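Local coordinates for nitrogenase molybdenum-iron protein alpha chain (Clostridium pasteurianum, PDB 4WES), which forms, with the beta chain, the molybdenum-iron component of nitrogenase, which reduces dinitrogen to ammonia on a molybdenum-iron-sulfur cluster, at residues 69-74 with 140-145; 136-141 with 166-171; 152-157 with 171-176. All blocks are in the same frame, centred on the assembly; numbering follows the deposited sequence. Where two conformers were deposited one is given.

Contacts 1 and 2 are neighbouring seams of one parallel sheet with the order 106-107, 69-74, 138-143, 169-172. They share strand 138-143, with Gly140 and Val141 in both, and their centres are about 10 Å apart. Contact 3 sets the start of helix 154-165 against the outer strand at Ala171, shared with contact 2; Phe172 N there lies 2.9 Å from Val141 O. His74 NE2 of contact 1 and Asp152 OD2 of contact 3 are 2.7 Å apart. Contacts 1 and 3 both run on to the Fe(8)-S(7) cluster, through Cys145 and Gly176, whereas the side chain of Val141, shared by contacts 1 and 2, is about 12 Å from the cluster.

Contact 1. Residues 69-74 with 140-145; sequences MVHITH and GVYATC. With CLF (Fe(8)-S(7) cluster), chain H.
Gly140 is bonded through both its N and its O to the parallel strand 69-74, the two strand axes coming within 4.7 Å: its N-H goes to Val70 O and its carbonyl receives Ile72 N. Met69 CE lies 3.6 Å from Gly140 N, carried there by an extended side chain with CG anti to the backbone N (chi1 177°). This methyl and the Tyr142 hydroxyl both close in on the backbone of Gly140. At Val141 the backbone adds a CA-H...O contact to Ile72 O, the same oxygen that accepts Tyr142 N.

The Tyr142 ring reaches back along the neighbouring strand to His71. Its OH meets His71 ND1 at 2.7 Å, near the plane of the imidazole and at its edge; either partner could be the donor. The two rings approach rim to rim with planes at 53°, and Tyr142 CE2 rests 3.6 Å from His71 CB. Because His71 NE2 is bound to Ile66 O, both imidazole nitrogens are engaged and the ring's rotation should be fixed. Tyr142 O then accepts His74 N.

Beyond the strand, Thr144 turns its hydroxyl back to donate to His74 O at 2.8 Å. With chi1 at 62°, OG1 sits between backbone N and carbonyl carbon, while CG2 meets Thr73 CG2 at 3.5 Å. Cys145 then binds iron FE1 of the Fe(8)-S(7) cluster through SG at 2.3 Å; the segment that follows the strand thus supplies one of the ligands of this cluster, which is shared with the beta chain.

Helix 54-63 packs on the face bearing Thr73 and Tyr142, helix 120-134 on that of Ile72 and Val141, and strands 106-107 and 169-172 continue the sheet beyond the pair.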
ATOM      1  N   MET A  69      -0.686 -26.696  25.172  1.00  8.98           N
ATOM      2  CA  MET A  69      -1.967 -27.344  25.370  1.00  9.92           C
ATOM      3  C   MET A  69      -2.916 -26.908  24.272  1.00  9.70           C
ATOM      4  O   MET A  69      -2.971 -25.711  23.985  1.00 12.62           O
ATOM      5  CB  MET A  69      -2.458 -26.968  26.782  1.00 12.83           C
ATOM      6  CG  MET A  69      -3.801 -27.450  27.256  1.00 13.01           C
ATOM      7  SD  MET A  69      -3.896 -27.156  29.038  1.00 12.85           S
ATOM      8  CE  MET A  69      -5.630 -27.635  29.244  1.00 13.87           C
ATOM      9  N   VAL A  70      -3.635 -27.849  23.651  1.00  9.32           N
ATOM     10  CA  VAL A  70      -4.662 -27.477  22.660  1.00  8.84           C
ATOM     11  C   VAL A  70      -5.961 -27.173  23.396  1.00  8.84           C
ATOM     12  O   VAL A  70      -6.500 -28.013  24.080  1.00  9.96           O
ATOM     13  CB  VAL A  70      -4.848 -28.580  21.593  1.00  9.95           C
ATOM     14  CG1 VAL A  70      -6.121 -28.345  20.786  1.00 11.12           C
ATOM     15  CG2 VAL A  70      -3.643 -28.641  20.694  1.00 10.43           C
ATOM     16  N   HIS A  71      -6.428 -25.922  23.260  1.00  8.21           N
ATOM     17  CA  HIS A  71      -7.624 -25.468  23.949  1.00  8.68           C
ATOM     18  C   HIS A  71      -8.820 -25.483  23.007  1.00  8.19           C
ATOM     19  O   HIS A  71      -8.883 -24.705  22.073  1.00  8.77           O
ATOM     20  CB  HIS A  71      -7.409 -24.040  24.487  1.00  8.34           C
ATOM     21  CG  HIS A  71      -6.222 -23.929  25.378  1.00  8.24           C
ATOM     22  ND1 HIS A  71      -6.199 -24.396  26.667  1.00  8.82           N
ATOM     23  CD2 HIS A  71      -5.011 -23.388  25.131  1.00  9.18           C
ATOM     24  CE1 HIS A  71      -4.999 -24.159  27.169  1.00  9.04           C
ATOM     25  NE2 HIS A  71      -4.276 -23.527  26.266  1.00  9.14           N
ATOM     26  N   ILE A  72      -9.735 -26.428  23.234  1.00  8.12           N
ATOM     27  CA  ILE A  72     -10.896 -26.605  22.362  1.00  8.27           C
ATOM     28  C   ILE A  72     -12.123 -25.982  22.993  1.00  8.40           C
ATOM     29  O   ILE A  72     -12.569 -26.410  24.063  1.00  8.80           O
ATOM     30  CB  ILE A  72     -11.185 -28.094  22.060  1.00  8.83           C
ATOM     31  CG1 ILE A  72      -9.940 -28.799  21.484  1.00  9.01           C
ATOM     32  CG2 ILE A  72     -12.370 -28.201  21.110  1.00  9.68           C
ATOM     33  CD1 ILE A  72     -10.148 -30.293  21.242  1.00 10.19           C
ATOM     34  N   THR A  73     -12.667 -24.957  22.335  1.00  8.00           N
ATOM     35  CA  THR A  73     -13.938 -24.388  22.769  1.00  8.19           C
ATOM     36  C   THR A  73     -15.077 -25.280  22.278  1.00  8.53           C
ATOM     37  O   THR A  73     -15.211 -25.504  21.084  1.00  9.95           O
ATOM     38  CB  THR A  73     -14.123 -22.978  22.189  1.00  9.63           C
ATOM     39  OG1 THR A  73     -13.018 -22.169  22.638  1.00 10.03           O
ATOM     40  CG2 THR A  73     -15.449 -22.387  22.571  1.00 11.56           C
ATOM     41  N   HIS A  74     -15.868 -25.766  23.229  1.00  8.32           N
ATOM     42  CA  HIS A  74     -17.040 -26.559  22.873  1.00  8.71           C
ATOM     43  C   HIS A  74     -18.247 -25.605  22.810  1.00  9.01           C
ATOM     44  O   HIS A  74     -18.802 -25.224  23.841  1.00  9.19           O
ATOM     45  CB  HIS A  74     -17.267 -27.696  23.858  1.00  8.85           C
ATOM     46  CG  HIS A  74     -18.373 -28.611  23.452  1.00  9.31           C
ATOM     47  ND1 HIS A  74     -18.580 -29.018  22.151  1.00  9.38           N
ATOM     48  CD2 HIS A  74     -19.353 -29.163  24.198  1.00 10.32           C
ATOM     49  CE1 HIS A  74     -19.614 -29.842  22.135  1.00 10.05           C
ATOM     50  NE2 HIS A  74     -20.087 -29.957  23.365  1.00 10.25           N
ATOM     51  N   GLY A 140      -7.495 -29.062  26.532  1.00  8.82           N
ATOM     52  CA  GLY A 140      -8.563 -28.500  27.344  1.00  9.17           C
ATOM     53  C   GLY A 140      -9.857 -28.449  26.553  1.00  8.73           C
ATOM     54  O   GLY A 140      -9.842 -28.241  25.341  1.00  9.04           O
ATOM     55  N   VAL A 141     -10.980 -28.617  27.259  1.00  9.31           N
ATOM     56  CA  VAL A 141     -12.311 -28.511  26.698  0.52  8.65           C
ATOM     57  C   VAL A 141     -13.070 -27.485  27.507  1.00  9.14           C
ATOM     58  O   VAL A 141     -13.183 -27.628  28.730  1.00  9.94           O
ATOM     59  CB  VAL A 141     -13.067 -29.827  26.805  0.52  8.53           C
ATOM     60  CG1 VAL A 141     -14.483 -29.648  26.263  0.52  8.47           C
ATOM     61  CG2 VAL A 141     -12.314 -30.930  26.077  0.52  8.85           C
ATOM     62  N   TYR A 142     -13.604 -26.450  26.845  1.00  9.04           N
ATOM     63  CA  TYR A 142     -14.171 -25.309  27.533  1.00  9.21           C
ATOM     64  C   TYR A 142     -15.646 -25.171  27.168  1.00  9.10           C
ATOM     65  O   TYR A 142     -15.977 -25.010  25.987  1.00  9.51           O
ATOM     66  CB  TYR A 142     -13.399 -24.026  27.150  1.00  9.28           C
ATOM     67  CG  TYR A 142     -11.953 -24.163  27.534  1.00  8.70           C
ATOM     68  CD1 TYR A 142     -11.494 -23.813  28.785  1.00  8.67           C
ATOM     69  CD2 TYR A 142     -11.057 -24.723  26.662  1.00  8.52           C
ATOM     70  CE1 TYR A 142     -10.175 -24.015  29.146  1.00  9.19           C
ATOM     71  CE2 TYR A 142      -9.738 -24.974  27.005  1.00  8.66           C
ATOM     72  CZ  TYR A 142      -9.302 -24.609  28.265  1.00  8.81           C
ATOM     73  OH  TYR A 142      -7.997 -24.849  28.656  1.00  9.69           O
ATOM     74  N   ALA A 143     -16.516 -25.229  28.171  1.00  9.04           N
ATOM     75  CA  ALA A 143     -17.934 -25.045  27.933  1.00  8.88           C
ATOM     76  C   ALA A 143     -18.267 -23.584  27.588  1.00  9.15           C
ATOM     77  O   ALA A 143     -17.592 -22.659  28.007  1.00  9.78           O
ATOM     78  CB  ALA A 143     -18.749 -25.483  29.139  1.00  9.63           C
ATOM     79  N   THR A 144     -19.355 -23.442  26.858  1.00  9.12           N
ATOM     80  CA  THR A 144     -19.927 -22.173  26.449  1.00  8.60           C
ATOM     81  C   THR A 144     -21.429 -22.213  26.775  1.00  8.93           C
ATOM     82  O   THR A 144     -21.953 -23.258  27.166  1.00  9.44           O
ATOM     83  CB  THR A 144     -19.715 -21.925  24.956  1.00  8.58           C
ATOM     84  OG1 THR A 144     -20.376 -22.938  24.229  1.00  9.64           O
ATOM     85  CG2 THR A 144     -18.259 -21.837  24.622  1.00  9.05           C
ATOM     86  N   CYS A 145     -22.131 -21.087  26.577  1.00  8.58           N
ATOM     87  CA  CYS A 145     -23.549 -20.980  26.935  1.00  9.31           C
ATOM     88  C   CYS A 145     -24.427 -22.218  26.721  1.00  9.78           C
ATOM     89  O   CYS A 145     -25.155 -22.581  27.650  1.00 11.34           O
ATOM     90  CB  CYS A 145     -24.166 -19.744  26.270  1.00  9.43           C
ATOM     91  SG  CYS A 145     -23.663 -18.183  27.029  1.00  9.75           S
TER
HETATM   92 FE1  CLF H 604     -21.748 -17.344  26.042  1.00  8.84          FE
HETATM   93 FE2  CLF H 604     -21.109 -15.322  24.722  1.00  9.41          FE
HETATM   94 FE3  CLF H 604     -19.359 -16.087  26.719  1.00  8.59          FE
HETATM   95 FE4  CLF H 604     -19.683 -17.515  24.437  1.00  8.55          FE
HETATM   96  S1  CLF H 604     -21.941 -17.404  23.666  1.00  9.07           S
HETATM   97  S2A CLF H 604     -21.496 -15.222  26.981  1.00  9.11           S
HETATM   98  S4A CLF H 604     -18.807 -15.419  24.607  1.00  9.16           S
HETATM   99  S3A CLF H 604     -19.732 -18.386  26.579  1.00  8.69           S
HETATM  100 FE5  CLF H 604     -19.742 -17.612  20.989  0.66 11.95          FE
HETATM  101 FE6  CLF H 604     -23.283 -18.104  20.446  0.66 10.01          FE
HETATM  102 FE7  CLF H 604     -21.543 -16.210  19.473  1.00  8.51          FE
HETATM  103 FE8  CLF H 604     -22.091 -15.683  22.053  1.00  9.34          FE
HETATM  104  S2B CLF H 604     -21.198 -18.482  19.569  1.00  9.43           S
HETATM  105  S3B CLF H 604     -23.634 -15.819  20.389  1.00  9.35           S
HETATM  106  S4B CLF H 604     -20.052 -15.341  21.006  1.00  8.70           S

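Contact 2. Residues 136-141 with 166-171; sequences PAAIGV and GIPVHA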
ATOM      1  N   PRO A 136      -0.367 -32.710  21.450  1.00 10.41           N
ATOM      2  CA  PRO A 136       0.017 -31.710  22.431  1.00 10.34           C
ATOM      3  C   PRO A 136       0.334 -32.325  23.815  1.00 10.31           C
ATOM      4  O   PRO A 136       0.130 -33.523  24.034  1.00 11.61           O
ATOM      5  CB  PRO A 136      -1.236 -30.839  22.500  1.00 10.16           C
ATOM      6  CG  PRO A 136      -2.330 -31.868  22.343  1.00 10.60           C
ATOM      7  CD  PRO A 136      -1.825 -32.810  21.291  1.00 10.37           C
ATOM      8  N   ALA A 137       0.758 -31.487  24.752  1.00 10.09           N
ATOM      9  CA  ALA A 137       1.012 -31.934  26.110  1.00 10.73           C
ATOM     10  C   ALA A 137      -0.276 -32.345  26.818  1.00 10.67           C
ATOM     11  O   ALA A 137      -0.287 -33.201  27.697  1.00 11.81           O
ATOM     12  CB  ALA A 137       1.718 -30.846  26.878  1.00 11.80           C
ATOM     13  N   ALA A 138      -1.366 -31.666  26.459  1.00  9.84           N
ATOM     14  CA  ALA A 138      -2.692 -31.829  27.079  1.00  9.87           C
ATOM     15  C   ALA A 138      -3.694 -31.167  26.170  1.00  8.84           C
ATOM     16  O   ALA A 138      -3.321 -30.367  25.305  1.00  9.62           O
ATOM     17  CB  ALA A 138      -2.740 -31.236  28.469  1.00 11.29           C
ATOM     18  N   ILE A 139      -4.949 -31.486  26.397  1.00  9.34           N
ATOM     19  CA  ILE A 139      -6.082 -30.848  25.716  1.00  8.72           C
ATOM     20  C   ILE A 139      -7.010 -30.290  26.755  1.00  9.92           C
ATOM     21  O   ILE A 139      -7.269 -30.931  27.781  1.00 10.75           O
ATOM     22  CB  ILE A 139      -6.793 -31.856  24.788  1.00  9.87           C
ATOM     23  CG1 ILE A 139      -5.833 -32.269  23.660  1.00 10.31           C
ATOM     24  CG2 ILE A 139      -8.117 -31.290  24.253  1.00 10.00           C
ATOM     25  CD1 ILE A 139      -6.309 -33.421  22.797  1.00 10.68           C
ATOM     26  N   GLY A 140      -7.495 -29.062  26.532  1.00  8.82           N
ATOM     27  CA  GLY A 140      -8.563 -28.500  27.344  1.00  9.17           C
ATOM     28  C   GLY A 140      -9.857 -28.449  26.553  1.00  8.73           C
ATOM     29  O   GLY A 140      -9.842 -28.241  25.341  1.00  9.04           O
ATOM     30  N   VAL A 141     -10.980 -28.617  27.259  1.00  9.31           N
ATOM     31  CA  VAL A 141     -12.311 -28.511  26.698  0.52  8.65           C
ATOM     32  C   VAL A 141     -13.070 -27.485  27.507  1.00  9.14           C
ATOM     33  O   VAL A 141     -13.183 -27.628  28.730  1.00  9.94           O
ATOM     34  CB  VAL A 141     -13.067 -29.827  26.805  0.52  8.53           C
ATOM     35  CG1 VAL A 141     -14.483 -29.648  26.263  0.52  8.47           C
ATOM     36  CG2 VAL A 141     -12.314 -30.930  26.077  0.52  8.85           C
ATOM     37  N   GLY A 166      -4.142 -41.180  25.880  1.00 13.65           N
ATOM     38  CA  GLY A 166      -2.954 -41.300  26.702  1.00 14.64           C
ATOM     39  C   GLY A 166      -2.316 -39.993  27.132  1.00 14.97           C
ATOM     40  O   GLY A 166      -1.175 -40.010  27.557  1.00 15.92           O
ATOM     41  N   ILE A 167      -3.047 -38.876  27.021  1.00 13.05           N
ATOM     42  CA  ILE A 167      -2.599 -37.579  27.540  1.00 12.47           C
ATOM     43  C   ILE A 167      -3.747 -36.991  28.340  1.00 11.08           C
ATOM     44  O   ILE A 167      -4.907 -37.396  28.204  1.00 11.95           O
ATOM     45  CB  ILE A 167      -2.125 -36.575  26.431  1.00 13.01           C
ATOM     46  CG1 ILE A 167      -3.263 -36.187  25.493  1.00 12.67           C
ATOM     47  CG2 ILE A 167      -0.907 -37.141  25.714  1.00 16.07           C
ATOM     48  CD1 ILE A 167      -2.933 -34.974  24.656  1.00 12.75           C
ATOM     49  N   PRO A 168      -3.439 -35.982  29.165  1.00 11.55           N
ATOM     50  CA  PRO A 168      -4.501 -35.394  29.982  1.00 11.63           C
ATOM     51  C   PRO A 168      -5.499 -34.600  29.130  1.00 10.47           C
ATOM     52  O   PRO A 168      -5.087 -33.933  28.161  1.00 11.07           O
ATOM     53  CB  PRO A 168      -3.744 -34.469  30.918  1.00 12.55           C
ATOM     54  CG  PRO A 168      -2.331 -35.035  31.001  1.00 13.68           C
ATOM     55  CD  PRO A 168      -2.123 -35.512  29.593  1.00 12.95           C
ATOM     56  N   VAL A 169      -6.769 -34.673  29.494  1.00 10.99           N
ATOM     57  CA  VAL A 169      -7.815 -33.855  28.887  1.00 10.47           C
ATOM     58  C   VAL A 169      -8.553 -33.215  30.041  1.00 10.85           C
ATOM     59  O   VAL A 169      -9.097 -33.906  30.896  1.00 13.06           O
ATOM     60  CB  VAL A 169      -8.761 -34.662  27.984  1.00 10.96           C
ATOM     61  CG1 VAL A 169      -9.724 -33.749  27.278  1.00 11.53           C
ATOM     62  CG2 VAL A 169      -7.978 -35.473  26.949  1.00 11.57           C
ATOM     63  N   HIS A 170      -8.589 -31.893  30.066  1.00  9.83           N
ATOM     64  CA  HIS A 170      -9.164 -31.148  31.185  1.00 10.12           C
ATOM     65  C   HIS A 170     -10.415 -30.418  30.751  1.00  9.62           C
ATOM     66  O   HIS A 170     -10.365 -29.576  29.848  1.00 10.81           O
ATOM     67  CB  HIS A 170      -8.176 -30.136  31.731  1.00 10.58           C
ATOM     68  CG  HIS A 170      -6.889 -30.768  32.170  1.00 10.21           C
ATOM     69  ND1 HIS A 170      -6.847 -31.687  33.186  1.00 11.64           N
ATOM     70  CD2 HIS A 170      -5.616 -30.619  31.751  1.00 11.26           C
ATOM     71  CE1 HIS A 170      -5.599 -32.063  33.379  1.00 11.05           C
ATOM     72  NE2 HIS A 170      -4.831 -31.454  32.516  1.00 11.44           N
ATOM     73  N   ALA A 171     -11.523 -30.749  31.399  1.00  9.59           N
ATOM     74  CA  ALA A 171     -12.809 -30.079  31.141  1.00 10.52           C
ATOM     75  C   ALA A 171     -13.037 -28.911  32.095  1.00 10.24           C
ATOM     76  O   ALA A 171     -12.768 -29.000  33.285  1.00 11.28           O
ATOM     77  CB  ALA A 171     -13.951 -31.083  31.252  1.00 11.15           C
TER
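Ile167 reaches back from the loop before strand 169-172 to the residues that lead into strand 138-143. Its CB starts 4.0 Å from Ala137 O. CG2 branches toward Pro136 O, whereas CG1, set between backbone N and carbonyl carbon (chi1 64°), carries the longer arm toward Pro136 and Ile139. CD1 at the tip meets Pro136 O at 3.4 Å, the proline ring through CG, and CG1 of Ile139, whose side chain it crosses at a slant. The Ile167 and Pro136 side chains cross at about a right angle. Tyr131 of helix 120-134 also touches Ile167.

The backbones next to this cluster of side chains are the two ends of a right-handed beta-alpha-beta crossover: helix 154-165 lies on the connection from strand 138-143 to its parallel neighbour 169-172, as in Rossmann-like folds. Three N-H...O bonds establish the parallel register, each 163° at the hydrogen: Ile139 N to Pro168 O, His170 N to Ile139 O, and Val141 N to His170 O. Val169 CA-H also points to Ile139 O, with CA 3.2 Å from that oxygen, giving the carbonyl a second, weaker contact.

On the face of Ile139 and Val141, Val169 CG1 touches both, 4.2 Å from Ile139 CG2 and 4.0 Å from Val141 CG2. On the reverse face, His170 lies beside Ala138, its NE2 bonded to Tyr246 OH.

Contact 3. Residues 152-157 with 171-176; sequences DDILAV and AFSCEG. With CLF (Fe(8)-S(7) cluster), chain H.
The backbones come nearest where Leu155, in the first turn of helix 154-165, passes Ala171 of the edge strand at a CA-CA distance of 5.3 Å, and no hydrogen bond joins the two segments. This is the helix-on-strand packing of a beta-alpha-beta unit: the helix start lies on strand 169-172, into which the same helix leads. Ala171 CB fills the approach, 3.9 Å from Ile154 CG1 and against Ile154 O and Leu155 CA as well. Ile154 then runs onward past the methyl. Its chi1 of 64° directs CG1 at the strand, and CD1 at the tip ends 3.5 Å from Phe172 O. Leu155 adds a looser apolar touch, CD1 to Ala171 CB.

The helix start is held by Asp153, the N-cap residue, whose OD1 accepts Ala156 N at 3.1 Å; the donor stands 65° out of the carboxylate plane. After Phe172 the strand gives way to an inverse gamma turn centred on Ser173 and proceeds to Gly176, whose N is 3.6 Å from S3A of the Fe(8)-S(7) cluster.

Ile154 also packs on Val141 and Ala143 of strand 138-143 and on Leu123 of helix 120-134, while the Phe172 ring lies nearly parallel to that of Tyr142 and touches helix 54-63.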
ATOM      1  N   ASP A 152     -24.831 -31.882  27.476  1.00 13.77           N
ATOM      2  CA  ASP A 152     -23.518 -32.428  27.198  1.00 12.99           C
ATOM      3  C   ASP A 152     -22.692 -32.512  28.481  1.00 14.18           C
ATOM      4  O   ASP A 152     -22.449 -31.529  29.128  1.00 19.55           O
ATOM      5  CB  ASP A 152     -22.763 -31.548  26.198  1.00 12.92           C
ATOM      6  CG  ASP A 152     -23.190 -31.727  24.744  1.00 12.70           C
ATOM      7  OD1 ASP A 152     -24.205 -32.406  24.447  1.00 12.49           O
ATOM      8  OD2 ASP A 152     -22.494 -31.153  23.877  1.00 13.01           O
ATOM      9  N   ASP A 153     -22.192 -33.703  28.800  1.00 12.91           N
ATOM     10  CA  ASP A 153     -21.325 -33.943  29.953  1.00 12.66           C
ATOM     11  C   ASP A 153     -19.874 -33.952  29.472  1.00 12.31           C
ATOM     12  O   ASP A 153     -19.298 -35.011  29.123  1.00 13.39           O
ATOM     13  CB  ASP A 153     -21.701 -35.223  30.672  1.00 15.00           C
ATOM     14  CG  ASP A 153     -20.855 -35.477  31.920  1.00 15.09           C
ATOM     15  OD1 ASP A 153     -19.856 -34.782  32.122  1.00 15.89           O
ATOM     16  OD2 ASP A 153     -21.202 -36.377  32.722  1.00 19.71           O
ATOM     17  N   ILE A 154     -19.265 -32.783  29.463  1.00 11.72           N
ATOM     18  CA  ILE A 154     -17.923 -32.669  28.921  1.00 11.41           C
ATOM     19  C   ILE A 154     -16.889 -33.312  29.829  1.00 11.39           C
ATOM     20  O   ILE A 154     -15.821 -33.743  29.376  1.00 11.68           O
ATOM     21  CB  ILE A 154     -17.535 -31.217  28.568  1.00 11.30           C
ATOM     22  CG1 ILE A 154     -17.492 -30.309  29.809  1.00 11.90           C
ATOM     23  CG2 ILE A 154     -18.467 -30.679  27.501  1.00 11.84           C
ATOM     24  CD1 ILE A 154     -16.812 -28.957  29.577  1.00 13.35           C
ATOM     25  N   LEU A 155     -17.180 -33.390  31.122  1.00 11.74           N
ATOM     26  CA  LEU A 155     -16.261 -34.061  32.046  1.00 12.19           C
ATOM     27  C   LEU A 155     -16.112 -35.539  31.635  1.00 12.64           C
ATOM     28  O   LEU A 155     -14.989 -36.075  31.585  1.00 12.63           O
ATOM     29  CB  LEU A 155     -16.768 -33.964  33.497  1.00 13.44           C
ATOM     30  CG  LEU A 155     -15.884 -34.413  34.637  1.00 16.65           C
ATOM     31  CD1 LEU A 155     -14.756 -33.465  34.899  1.00 22.17           C
ATOM     32  CD2 LEU A 155     -16.685 -34.557  35.923  1.00 29.38           C
ATOM     33  N   ALA A 156     -17.229 -36.195  31.381  1.00 12.20           N
ATOM     34  CA  ALA A 156     -17.217 -37.595  30.991  1.00 12.82           C
ATOM     35  C   ALA A 156     -16.580 -37.813  29.618  1.00 12.55           C
ATOM     36  O   ALA A 156     -15.797 -38.758  29.425  1.00 13.44           O
ATOM     37  CB  ALA A 156     -18.621 -38.144  31.053  1.00 16.22           C
ATOM     38  N   VAL A 157     -16.888 -36.934  28.658  1.00 12.22           N
ATOM     39  CA  VAL A 157     -16.257 -37.020  27.355  1.00 11.99           C
ATOM     40  C   VAL A 157     -14.743 -36.921  27.466  1.00 11.83           C
ATOM     41  O   VAL A 157     -13.991 -37.694  26.862  1.00 12.24           O
ATOM     42  CB  VAL A 157     -16.793 -35.969  26.364  1.00 12.37           C
ATOM     43  CG1 VAL A 157     -16.037 -36.019  25.059  1.00 14.07           C
ATOM     44  CG2 VAL A 157     -18.266 -36.183  26.128  1.00 13.12           C
ATOM     45  N   ALA A 171     -11.523 -30.749  31.399  1.00  9.59           N
ATOM     46  CA  ALA A 171     -12.809 -30.079  31.141  1.00 10.52           C
ATOM     47  C   ALA A 171     -13.037 -28.911  32.095  1.00 10.24           C
ATOM     48  O   ALA A 171     -12.768 -29.000  33.285  1.00 11.28           O
ATOM     49  CB  ALA A 171     -13.951 -31.083  31.252  1.00 11.15           C
ATOM     50  N   PHE A 172     -13.633 -27.842  31.567  1.00  9.44           N
ATOM     51  CA  PHE A 172     -13.949 -26.655  32.350  1.00  9.75           C
ATOM     52  C   PHE A 172     -15.386 -26.252  32.086  1.00  9.72           C
ATOM     53  O   PHE A 172     -15.724 -25.902  30.946  1.00  9.98           O
ATOM     54  CB  PHE A 172     -13.028 -25.488  31.972  1.00  9.72           C
ATOM     55  CG  PHE A 172     -11.571 -25.760  32.220  1.00  9.41           C
ATOM     56  CD1 PHE A 172     -10.800 -26.423  31.298  1.00 10.04           C
ATOM     57  CD2 PHE A 172     -10.967 -25.344  33.399  1.00  9.69           C
ATOM     58  CE1 PHE A 172      -9.460 -26.692  31.515  1.00 10.18           C
ATOM     59  CE2 PHE A 172      -9.619 -25.591  33.636  1.00 10.15           C
ATOM     60  CZ  PHE A 172      -8.867 -26.286  32.706  1.00 10.26           C
ATOM     61  N   SER A 173     -16.226 -26.265  33.131  1.00 10.01           N
ATOM     62  CA  SER A 173     -17.632 -25.890  32.981  1.00  9.90           C
ATOM     63  C   SER A 173     -17.785 -24.393  33.196  1.00  9.81           C
ATOM     64  O   SER A 173     -18.311 -23.946  34.197  1.00 10.65           O
ATOM     65  CB  SER A 173     -18.495 -26.670  33.942  1.00 12.07           C
ATOM     66  OG  SER A 173     -18.598 -28.017  33.526  1.00 14.04           O
ATOM     67  N   CYS A 174     -17.293 -23.645  32.220  1.00  9.60           N
ATOM     68  CA  CYS A 174     -17.261 -22.174  32.222  1.00  9.39           C
ATOM     69  C   CYS A 174     -18.297 -21.554  31.296  1.00  9.69           C
ATOM     70  O   CYS A 174     -18.059 -20.535  30.656  1.00  9.59           O
ATOM     71  CB  CYS A 174     -15.866 -21.675  31.935  1.00  9.43           C
ATOM     72  SG  CYS A 174     -15.147 -22.318  30.394  1.00  9.72           S
ATOM     73  N   GLU A 175     -19.487 -22.148  31.268  1.00  9.77           N
ATOM     74  CA  GLU A 175     -20.592 -21.552  30.527  1.00  9.33           C
ATOM     75  C   GLU A 175     -20.727 -20.069  30.844  1.00 10.23           C
ATOM     76  O   GLU A 175     -20.650 -19.663  31.993  1.00 10.00           O
ATOM     77  CB  GLU A 175     -21.912 -22.252  30.816  1.00 10.33           C
ATOM     78  CG  GLU A 175     -22.055 -23.668  30.320  1.00 11.24           C
ATOM     79  CD  GLU A 175     -21.510 -24.772  31.217  1.00 12.15           C
ATOM     80  OE1 GLU A 175     -21.916 -25.925  30.953  1.00 13.01           O
ATOM     81  OE2 GLU A 175     -20.716 -24.516  32.147  1.00 11.59           O
ATOM     82  N   GLY A 176     -20.983 -19.256  29.809  1.00  9.67           N
ATOM     83  CA  GLY A 176     -20.839 -17.815  29.976  1.00 10.41           C
ATOM     84  C   GLY A 176     -21.705 -17.154  30.970  1.00 13.42           C
ATOM     85  O   GLY A 176     -21.301 -16.157  31.565  1.00 19.13           O
TER
HETATM   86 FE1  CLF H 604     -21.748 -17.344  26.042  1.00  8.84          FE
HETATM   87 FE2  CLF H 604     -21.109 -15.322  24.722  1.00  9.41          FE
HETATM   88 FE3  CLF H 604     -19.359 -16.087  26.719  1.00  8.59          FE
HETATM   89 FE4  CLF H 604     -19.683 -17.515  24.437  1.00  8.55          FE
HETATM   90  S1  CLF H 604     -21.941 -17.404  23.666  1.00  9.07           S
HETATM   91  S2A CLF H 604     -21.496 -15.222  26.981  1.00  9.11           S
HETATM   92  S4A CLF H 604     -18.807 -15.419  24.607  1.00  9.16           S
HETATM   93  S3A CLF H 604     -19.732 -18.386  26.579  1.00  8.69           S
HETATM   94 FE5  CLF H 604     -19.742 -17.612  20.989  0.66 11.95          FE
HETATM   95 FE6  CLF H 604     -23.283 -18.104  20.446  0.66 10.01          FE
HETATM   96 FE7  CLF H 604     -21.543 -16.210  19.473  1.00  8.51          FE
HETATM   97 FE8  CLF H 604     -22.091 -15.683  22.053  1.00  9.34          FE
HETATM   98  S2B CLF H 604     -21.198 -18.482  19.569  1.00  9.43           S
HETATM   99  S3B CLF H 604     -23.634 -15.819  20.389  1.00  9.35           S
HETATM  100  S4B CLF H 604     -20.052 -15.341  21.006  1.00  8.70           S